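Local coordinates for protein tapirin (PDB 6N2C) that probably binds cellulose, serving as an adhesion protein of an extremely thermophilic bacterium, and carries a bound zinc ion in its beta-helical C-terminal domain, at residues Ser191-Phe196 / Ser210-Leu215; Tyr186-Ser191 / Gly539-Asn544; Asn206-Ser211 / Asn231-Asn236. All blocks are in the same frame, centred on the assembly; numbering follows the deposited sequence.

The three contacts lie close together in a parallel beta-helix, with contacts 1 and 2 centred about 7 Å apart, 1 and 3 about 8 Å, and 2 and 3 about 10 Å. Along the chain, 186-191 runs into 191-196 through the shared Ser191, and 206-211 into 210-215 through Ser210 and Ser211. Contacts 1 and 3 thus stack successive coils on two faces joined by a corner. Contact 2 brings in 539-544, hundreds of residues later: strand 541-543 lies beside 194-195, so the late chain, which carries zinc ligands His530, Asp532 and Glu551, continues the stack beyond the first coil.

Contact 1 (Ser191-Phe196 / Ser210-Leu215); sequences SDKIIF and SSDITL
Phe196 and Leu215 lie side by side and point the same way, with ring atom CD2 of Phe196 3.5 Å from methyl CD2 of Leu215. The next ring atom, CE2 of Phe196, rests 3.8 Å from CG2 of Ile213, and both branches approach the ring obliquely. One ring face is taken by CG2 of Ile194 in the same segment, offset toward the rim, while the backbone oxygen of Thr214 sits at the ring edge. CG of Phe196 is anti to its carbonyl carbon (chi1 -72°), which swings the ring back alongside the two aliphatic chains. Ile194 and Ile213, paired in the ladder, send their side chains to this same buried face, where Met207 closes over both from another wall. Ile195 and Thr214 point to the other face. The pattern is that of a parallel beta-helix: strands 194-195 and 213-214 are equivalent rungs of successive coils, their end-to-end directions only 1° apart. Between them the amide of Thr214 meets Ile194 O nearly head-on, and N of Phe196 meets Thr214 O in the same fashion, at 2.9 Å.

Toward Ser191 the order gives way to a polar, wetter corner. Asp192 O receives N of Ser211 at 2.7 Å, from well above its carbonyl plane, and a weak bond from the amide of Ser210. Lys193, in one of two conformers, bends at its last torsion (chi4 -47°), bringing NZ within 2.9 Å of Ser211 OG. Lys193 NZ stays 4.3 Å from Asp212 OD2, too far for a salt bridge, and a water bridges the two instead; the other carboxylate oxygen of Asp212 takes the amide of Ser238. A second water links Ser191 O with the hydroxyl of Ser210, which also receives the side-chain amide of Asn236.

Contact 2 (Tyr186-Ser191 / Gly539-Asn544); sequences YGLFSS and GSLQFN
At a corner of the parallel beta-helix, where one wall ends and the next begins, Leu188 and Ser190 of the first coil meet Leu541 and Gly539 of a coil added by the late chain. The segments are not ladder partners; side chains of 186-191 meet a leucine and a backbone carbonyl of 539-544 across the bend. Leu188 and Leu541, the latter in one of two conformers, cross at about a right angle inside the helix, methyl to methyl, with CD2 of Leu188 3.9 Å from CD2 of Leu541. The same Leu541 methyl, CD2, also reaches CB of Leu188, at 4.2 Å. In Leu541 CG stands opposite the backbone nitrogen (chi1 173°), a turn that carries its branch inward to this meeting. Leu535 touches both leucines, and Phe196 adds to the packing on Leu188.

Two residues on, the contact turns polar. The hydroxyl OG of Ser190 lies 2.7 Å from Gly539 O and 3.5 Å from CA of Ser540. With OG extended away from its own backbone nitrogen (chi1 175°), the short side chain spans the gap between the two chains. The same oxygen accepts the amide of Asp192 and lies within bonding reach of Lys193 O. Its single proton can go to only one of the two carbonyls at a time, Gly539 O or Lys193 O, while OG goes on accepting from Asp192 N.

Contact 3 (Asn206-Ser211 / Asn231-Asn236); sequences NMYSSS and NIIVKN
Asn206 and Asn231 lie side by side, pointing the same way, and ND2 of Asn231 donates to OD1 of Asn206 at 2.8 Å. Both hold CG anti to the carbonyl carbon (chi1 -60° and -59°), which lets the side chains run together. The bond leaves in the donor's amide plane but arrives above the acceptor's carbonyl plane, the two amides being 40° apart. A row of asparagines, Asn206, Asn231 and Asn251, crosses neighbouring coils on the outer face: Asn231 OD1 accepts from Asn251 ND2, Asn206 ND2 bonds Thr185 OG1, and Asn231 ND2 also meets Asp177. Parallel backbone bonds alternate beyond it, from Met207 N to Asn231 O (3.0 Å) through to Lys235 N on Ser209 O (2.9 Å). Ser209 OG reaches both Ser211 O and Asp192 O, its one proton undecided between them. At the turn Asn236 grips Ser210 twice, N on Ser210 O (2.7 Å) and, in one of two conformers, ND2 on Ser210 OG. CB of Lys235 packs 3.4 Å from OH of Tyr208.

Met207, Ser209, Ile232 and Val234 face the core toward strands 194-195 and 213-214. Tyr208 stacks on Phe189 of strand 186-190; Lys235 NZ bonds Ile456 O of helix 451-457.

Contact 1 (Ser191-Phe196 / Ser210-Leu215)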
loop_
_atom_site.group_PDB
_atom_site.type_symbol
_atom_site.label_atom_id
_atom_site.label_comp_id
_atom_site.label_asym_id
_atom_site.label_seq_id
_atom_site.Cartn_x
_atom_site.Cartn_y
_atom_site.Cartn_z
ATOM N N SER A 191 19.082 -0.811 -2.615
ATOM C CA SER A 191 19.213 0.575 -2.287
ATOM C C SER A 191 18.901 1.497 -3.425
ATOM O O SER A 191 19.061 2.712 -3.231
ATOM C CB SER A 191 20.555 0.911 -1.744
ATOM O OG SER A 191 20.892 0.139 -0.653
ATOM N N ASP A 192 18.481 0.958 -4.546
ATOM C CA ASP A 192 17.886 1.803 -5.614
ATOM C C ASP A 192 16.562 1.254 -6.031
ATOM O O ASP A 192 15.673 1.233 -5.182
ATOM C CB ASP A 192 18.944 1.961 -6.698
ATOM C CG ASP A 192 18.617 3.098 -7.720
ATOM O OD1 ASP A 192 17.663 3.815 -7.553
ATOM O OD2 ASP A 192 19.473 3.319 -8.575
ATOM N N LYS A 193 16.366 0.808 -7.255
ATOM C CA LYS A 193 15.080 0.317 -7.715
ATOM C C LYS A 193 14.951 -1.180 -7.722
ATOM O O LYS A 193 15.961 -1.874 -7.739
ATOM C CB LYS A 193 14.838 0.733 -9.167
ATOM C CG LYS A 193 14.552 2.237 -9.304
ATOM C CD LYS A 193 14.707 2.657 -10.768
ATOM C CE LYS A 193 14.982 4.175 -10.927
ATOM N NZ LYS A 193 14.084 5.042 -10.113
ATOM N N ILE A 194 13.715 -1.666 -7.739
ATOM C CA ILE A 194 13.428 -3.037 -8.054
ATOM C C ILE A 194 12.527 -3.065 -9.280
ATOM O O ILE A 194 11.438 -2.582 -9.219
ATOM C CB ILE A 194 12.819 -3.863 -6.964
ATOM C CG1 ILE A 194 13.754 -3.884 -5.742
ATOM C CG2 ILE A 194 12.655 -5.295 -7.421
ATOM C CD1 ILE A 194 13.147 -4.665 -4.565
ATOM N N ILE A 195 13.093 -3.539 -10.383
ATOM C CA ILE A 195 12.408 -3.579 -11.663
ATOM C C ILE A 195 12.081 -4.948 -12.083
ATOM O O ILE A 195 12.970 -5.676 -12.530
ATOM C CB ILE A 195 13.144 -2.783 -12.763
ATOM C CG1 ILE A 195 13.588 -1.421 -12.214
ATOM C CG2 ILE A 195 12.232 -2.649 -13.990
ATOM C CD1 ILE A 195 14.655 -0.761 -12.997
ATOM N N PHE A 196 10.804 -5.326 -11.957
ATOM C CA PHE A 196 10.366 -6.653 -12.276
ATOM C C PHE A 196 10.126 -6.729 -13.823
ATOM O O PHE A 196 10.577 -5.896 -14.558
ATOM C CB PHE A 196 9.156 -7.055 -11.471
ATOM C CG PHE A 196 9.459 -7.325 -9.997
ATOM C CD1 PHE A 196 10.236 -8.432 -9.623
ATOM C CD2 PHE A 196 8.944 -6.552 -9.005
ATOM C CE1 PHE A 196 10.487 -8.731 -8.307
ATOM C CE2 PHE A 196 9.240 -6.862 -7.655
ATOM C CZ PHE A 196 10.026 -7.930 -7.326
ATOM N N SER A 210 14.717 1.264 -2.061
ATOM C CA SER A 210 14.788 2.653 -1.732
ATOM C C SER A 210 13.951 3.438 -2.786
ATOM O O SER A 210 13.072 4.231 -2.418
ATOM C CB SER A 210 16.273 3.127 -1.737
ATOM O OG SER A 210 16.292 4.558 -1.510
ATOM N N SER A 211 14.233 3.212 -4.076
ATOM C CA SER A 211 13.470 3.845 -5.104
ATOM C C SER A 211 12.370 2.912 -5.569
ATOM O O SER A 211 12.056 1.921 -4.877
ATOM C CB SER A 211 14.439 4.380 -6.206
ATOM O OG SER A 211 13.672 5.020 -7.244
ATOM N N ASP A 212 11.737 3.196 -6.691
ATOM C CA ASP A 212 10.482 2.551 -7.027
ATOM C C ASP A 212 10.583 1.035 -7.179
ATOM O O ASP A 212 11.577 0.488 -7.685
ATOM C CB ASP A 212 9.965 3.024 -8.368
ATOM C CG ASP A 212 9.637 4.502 -8.403
ATOM O OD1 ASP A 212 9.294 5.112 -7.402
ATOM O OD2 ASP A 212 9.833 5.100 -9.492
ATOM N N ILE A 213 9.534 0.364 -6.809
ATOM C CA ILE A 213 9.351 -1.035 -7.201
ATOM C C ILE A 213 8.349 -1.039 -8.348
ATOM O O ILE A 213 7.246 -0.484 -8.183
ATOM C CB ILE A 213 8.830 -1.891 -6.079
ATOM C CG1 ILE A 213 9.815 -1.891 -4.922
ATOM C CG2 ILE A 213 8.522 -3.270 -6.620
ATOM C CD1 ILE A 213 9.384 -2.736 -3.719
ATOM N N THR A 214 8.731 -1.555 -9.507
ATOM C CA THR A 214 7.847 -1.560 -10.673
ATOM C C THR A 214 7.484 -2.978 -11.117
ATOM O O THR A 214 8.368 -3.794 -11.444
ATOM C CB THR A 214 8.522 -0.822 -11.849
ATOM O OG1 THR A 214 8.812 0.542 -11.462
ATOM C CG2 THR A 214 7.566 -0.762 -13.015
ATOM N N LEU A 215 6.183 -3.280 -11.151
ATOM C CA LEU A 215 5.676 -4.454 -11.753
ATOM C C LEU A 215 5.294 -4.192 -13.236
ATOM O O LEU A 215 4.995 -3.043 -13.644
ATOM C CB LEU A 215 4.424 -4.950 -11.071
ATOM C CG LEU A 215 4.623 -5.424 -9.639
ATOM C CD1 LEU A 215 3.249 -5.816 -9.127
ATOM C CD2 LEU A 215 5.468 -6.684 -9.623
HETATM O O HOH W 1 19.365 4.317 -0.920
HETATM O O HOH W 2 11.668 3.696 -11.235
#

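Contact 2 (Tyr186-Ser191 / Gly539-Asn544)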
loop_
_atom_site.group_PDB
_atom_site.type_symbol
_atom_site.label_atom_id
_atom_site.label_comp_id
_atom_site.label_asym_id
_atom_site.label_seq_id
_atom_site.Cartn_x
_atom_site.Cartn_y
_atom_site.Cartn_z
ATOM N N TYR A 186 14.867 -10.927 4.688
ATOM C CA TYR A 186 14.542 -10.264 3.406
ATOM C C TYR A 186 14.916 -11.083 2.222
ATOM O O TYR A 186 16.073 -11.525 2.080
ATOM C CB TYR A 186 15.169 -8.839 3.319
ATOM C CG TYR A 186 14.472 -7.777 4.155
ATOM C CD1 TYR A 186 14.543 -7.796 5.532
ATOM C CD2 TYR A 186 13.838 -6.741 3.559
ATOM C CE1 TYR A 186 13.922 -6.836 6.311
ATOM C CE2 TYR A 186 13.283 -5.720 4.308
ATOM C CZ TYR A 186 13.316 -5.780 5.685
ATOM O OH TYR A 186 12.733 -4.780 6.431
ATOM N N GLY A 187 13.987 -11.266 1.292
ATOM C CA GLY A 187 14.256 -12.001 0.112
ATOM C C GLY A 187 14.809 -11.164 -1.031
ATOM O O GLY A 187 15.579 -11.653 -1.873
ATOM N N LEU A 188 14.385 -9.903 -1.070
ATOM C CA LEU A 188 14.831 -8.924 -2.125
ATOM C C LEU A 188 15.077 -7.599 -1.414
ATOM O O LEU A 188 14.246 -7.090 -0.620
ATOM C CB LEU A 188 13.777 -8.771 -3.288
ATOM C CG LEU A 188 13.368 -10.066 -3.940
ATOM C CD1 LEU A 188 12.198 -9.789 -4.851
ATOM C CD2 LEU A 188 14.471 -10.723 -4.694
ATOM N N PHE A 189 16.259 -7.012 -1.698
ATOM C CA PHE A 189 16.596 -5.680 -1.143
ATOM C C PHE A 189 17.334 -4.909 -2.193
ATOM O O PHE A 189 18.255 -5.460 -2.819
ATOM C CB PHE A 189 17.507 -5.876 0.012
ATOM C CG PHE A 189 17.972 -4.632 0.630
ATOM C CD1 PHE A 189 19.025 -3.910 0.034
ATOM C CD2 PHE A 189 17.496 -4.202 1.841
ATOM C CE1 PHE A 189 19.544 -2.749 0.670
ATOM C CE2 PHE A 189 17.992 -3.015 2.453
ATOM C CZ PHE A 189 18.958 -2.264 1.840
ATOM N N SER A 190 16.940 -3.642 -2.388
ATOM C CA SER A 190 17.773 -2.779 -3.229
ATOM C C SER A 190 17.873 -1.407 -2.608
ATOM O O SER A 190 16.846 -0.890 -2.176
ATOM C CB SER A 190 17.189 -2.660 -4.642
ATOM O OG SER A 190 17.973 -1.717 -5.421
ATOM N N SER A 191 19.082 -0.811 -2.615
ATOM C CA SER A 191 19.213 0.575 -2.287
ATOM C C SER A 191 18.901 1.497 -3.425
ATOM O O SER A 191 19.061 2.712 -3.231
ATOM C CB SER A 191 20.555 0.911 -1.744
ATOM O OG SER A 191 20.892 0.139 -0.653
ATOM N N GLY A 539 22.918 -1.400 -5.778
ATOM C CA GLY A 539 22.356 -0.872 -6.978
ATOM C C GLY A 539 21.011 -1.487 -7.231
ATOM O O GLY A 539 20.489 -2.204 -6.385
ATOM N N SER A 540 20.435 -1.183 -8.372
ATOM C CA SER A 540 19.124 -1.684 -8.699
ATOM C C SER A 540 19.090 -3.183 -8.951
ATOM O O SER A 540 20.037 -3.761 -9.499
ATOM C CB SER A 540 18.527 -1.008 -9.952
ATOM O OG SER A 540 18.260 0.347 -9.645
ATOM N N LEU A 541 17.942 -3.748 -8.649
ATOM C CA LEU A 541 17.659 -5.104 -8.955
ATOM C C LEU A 541 16.734 -5.196 -10.168
ATOM O O LEU A 541 15.518 -4.847 -10.101
ATOM C CB LEU A 541 17.024 -5.778 -7.739
ATOM C CG LEU A 541 16.522 -7.158 -7.955
ATOM C CD1 LEU A 541 17.613 -8.130 -8.397
ATOM C CD2 LEU A 541 15.906 -7.632 -6.671
ATOM N N GLN A 542 17.287 -5.710 -11.259
ATOM C CA GLN A 542 16.552 -5.663 -12.574
ATOM C C GLN A 542 16.454 -7.012 -13.085
ATOM O O GLN A 542 17.493 -7.699 -13.212
ATOM C CB GLN A 542 17.302 -4.759 -13.531
ATOM C CG GLN A 542 16.789 -4.742 -14.946
ATOM C CD GLN A 542 16.515 -3.339 -15.465
ATOM O OE1 GLN A 542 17.336 -2.398 -15.263
ATOM N NE2 GLN A 542 15.330 -3.172 -16.089
ATOM N N PHE A 543 15.239 -7.437 -13.380
ATOM C CA PHE A 543 15.000 -8.719 -13.979
ATOM C C PHE A 543 14.946 -8.508 -15.489
ATOM O O PHE A 543 14.062 -7.796 -15.968
ATOM C CB PHE A 543 13.724 -9.349 -13.453
ATOM C CG PHE A 543 13.852 -9.684 -11.977
ATOM C CD1 PHE A 543 13.642 -8.717 -10.972
ATOM C CD2 PHE A 543 14.284 -10.937 -11.600
ATOM C CE1 PHE A 543 13.783 -9.011 -9.620
ATOM C CE2 PHE A 543 14.457 -11.223 -10.241
ATOM C CZ PHE A 543 14.221 -10.266 -9.234
ATOM N N ASN A 544 15.904 -9.109 -16.190
ATOM C CA ASN A 544 16.068 -8.882 -17.661
ATOM C C ASN A 544 15.144 -9.789 -18.453
ATOM O O ASN A 544 15.005 -9.616 -19.672
ATOM C CB ASN A 544 17.522 -8.966 -18.068
ATOM C CG ASN A 544 18.340 -7.709 -17.647
ATOM O OD1 ASN A 544 19.570 -7.761 -17.388
ATOM N ND2 ASN A 544 17.685 -6.575 -17.658
#

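Contact 3 (Asn206-Ser211 / Asn231-Asn236)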
loop_
_atom_site.group_PDB
_atom_site.type_symbol
_atom_site.label_atom_id
_atom_site.label_comp_id
_atom_site.label_asym_id
_atom_site.label_seq_id
_atom_site.Cartn_x
_atom_site.Cartn_y
_atom_site.Cartn_z
ATOM N N ASN A 206 10.268 -10.493 3.810
ATOM C CA ASN A 206 10.351 -9.019 3.661
ATOM C C ASN A 206 11.010 -8.555 2.407
ATOM O O ASN A 206 11.904 -9.224 1.896
ATOM C CB ASN A 206 10.942 -8.455 4.929
ATOM C CG ASN A 206 10.071 -8.796 6.138
ATOM O OD1 ASN A 206 8.837 -8.703 6.059
ATOM N ND2 ASN A 206 10.682 -9.215 7.293
ATOM N N MET A 207 10.618 -7.343 1.906
ATOM C CA MET A 207 11.214 -6.800 0.705
ATOM C C MET A 207 11.366 -5.307 0.902
ATOM O O MET A 207 10.512 -4.680 1.553
ATOM C CB MET A 207 10.271 -7.052 -0.526
ATOM C CG MET A 207 10.690 -6.308 -1.778
ATOM S SD MET A 207 9.733 -6.782 -3.316
ATOM C CE MET A 207 8.614 -7.915 -2.467
ATOM N N TYR A 208 12.557 -4.805 0.581
ATOM C CA TYR A 208 12.847 -3.413 0.700
ATOM C C TYR A 208 13.390 -2.861 -0.610
ATOM O O TYR A 208 14.232 -3.468 -1.302
ATOM C CB TYR A 208 13.929 -3.146 1.792
ATOM C CG TYR A 208 14.473 -1.723 1.866
ATOM C CD1 TYR A 208 15.543 -1.263 1.068
ATOM C CD2 TYR A 208 13.998 -0.851 2.779
ATOM C CE1 TYR A 208 15.942 0.050 1.130
ATOM C CE2 TYR A 208 14.419 0.449 2.864
ATOM C CZ TYR A 208 15.437 0.876 2.040
ATOM O OH TYR A 208 15.903 2.179 2.130
ATOM N N SER A 209 12.961 -1.632 -0.954
ATOM C CA SER A 209 13.610 -0.898 -2.020
ATOM C C SER A 209 13.698 0.529 -1.592
ATOM O O SER A 209 12.823 1.033 -0.867
ATOM C CB SER A 209 12.733 -1.021 -3.281
ATOM O OG SER A 209 13.423 -0.584 -4.420
ATOM N N SER A 210 14.717 1.264 -2.061
ATOM C CA SER A 210 14.788 2.653 -1.732
ATOM C C SER A 210 13.951 3.438 -2.786
ATOM O O SER A 210 13.072 4.231 -2.418
ATOM C CB SER A 210 16.273 3.127 -1.737
ATOM O OG SER A 210 16.292 4.558 -1.510
ATOM N N SER A 211 14.233 3.212 -4.076
ATOM C CA SER A 211 13.470 3.845 -5.104
ATOM C C SER A 211 12.370 2.912 -5.569
ATOM O O SER A 211 12.056 1.921 -4.877
ATOM C CB SER A 211 14.439 4.380 -6.206
ATOM O OG SER A 211 13.672 5.020 -7.244
ATOM N N ASN A 231 6.022 -8.079 4.513
ATOM C CA ASN A 231 6.192 -6.629 4.543
ATOM C C ASN A 231 6.850 -6.185 3.257
ATOM O O ASN A 231 7.740 -6.910 2.741
ATOM C CB ASN A 231 7.036 -6.068 5.722
ATOM C CG ASN A 231 6.465 -6.428 7.100
ATOM O OD1 ASN A 231 5.522 -5.812 7.558
ATOM N ND2 ASN A 231 7.022 -7.472 7.730
ATOM N N ILE A 232 6.398 -5.013 2.725
ATOM C CA ILE A 232 7.033 -4.366 1.602
ATOM C C ILE A 232 7.244 -2.942 1.928
ATOM O O ILE A 232 6.313 -2.242 2.326
ATOM C CB ILE A 232 6.172 -4.487 0.289
ATOM C CG1 ILE A 232 5.856 -5.933 -0.065
ATOM C CG2 ILE A 232 6.830 -3.706 -0.848
ATOM C CD1 ILE A 232 5.029 -6.112 -1.354
ATOM N N ILE A 233 8.509 -2.468 1.805
ATOM C CA ILE A 233 8.863 -1.127 2.175
ATOM C C ILE A 233 9.582 -0.468 1.035
ATOM O O ILE A 233 10.571 -0.954 0.599
ATOM C CB ILE A 233 9.775 -1.087 3.460
ATOM C CG1 ILE A 233 9.027 -1.764 4.630
ATOM C CG2 ILE A 233 10.288 0.347 3.732
ATOM C CD1 ILE A 233 9.898 -1.997 5.853
ATOM N N VAL A 234 9.052 0.657 0.616
ATOM C CA VAL A 234 9.653 1.491 -0.478
ATOM C C VAL A 234 9.958 2.801 0.162
ATOM O O VAL A 234 9.114 3.700 0.330
ATOM C CB VAL A 234 8.709 1.661 -1.676
ATOM C CG1 VAL A 234 9.495 2.284 -2.830
ATOM C CG2 VAL A 234 8.212 0.293 -2.145
ATOM N N LYS A 235 11.171 2.925 0.634
ATOM C CA LYS A 235 11.477 3.993 1.570
ATOM C C LYS A 235 11.478 5.413 0.893
ATOM O O LYS A 235 11.114 6.374 1.554
ATOM C CB LYS A 235 12.896 3.740 2.108
ATOM C CG LYS A 235 13.450 4.852 2.885
ATOM C CD LYS A 235 13.347 4.709 4.357
ATOM C CE LYS A 235 14.021 5.939 4.981
ATOM N NZ LYS A 235 14.281 5.929 6.408
ATOM N N ASN A 236 11.965 5.517 -0.342
ATOM C CA ASN A 236 12.097 6.782 -1.056
ATOM C C ASN A 236 11.477 6.689 -2.464
ATOM O O ASN A 236 11.981 7.282 -3.419
ATOM C CB ASN A 236 13.598 7.168 -1.147
ATOM C CG ASN A 236 14.244 7.284 0.206
ATOM O OD1 ASN A 236 13.885 8.156 0.989
ATOM N ND2 ASN A 236 15.239 6.436 0.483
#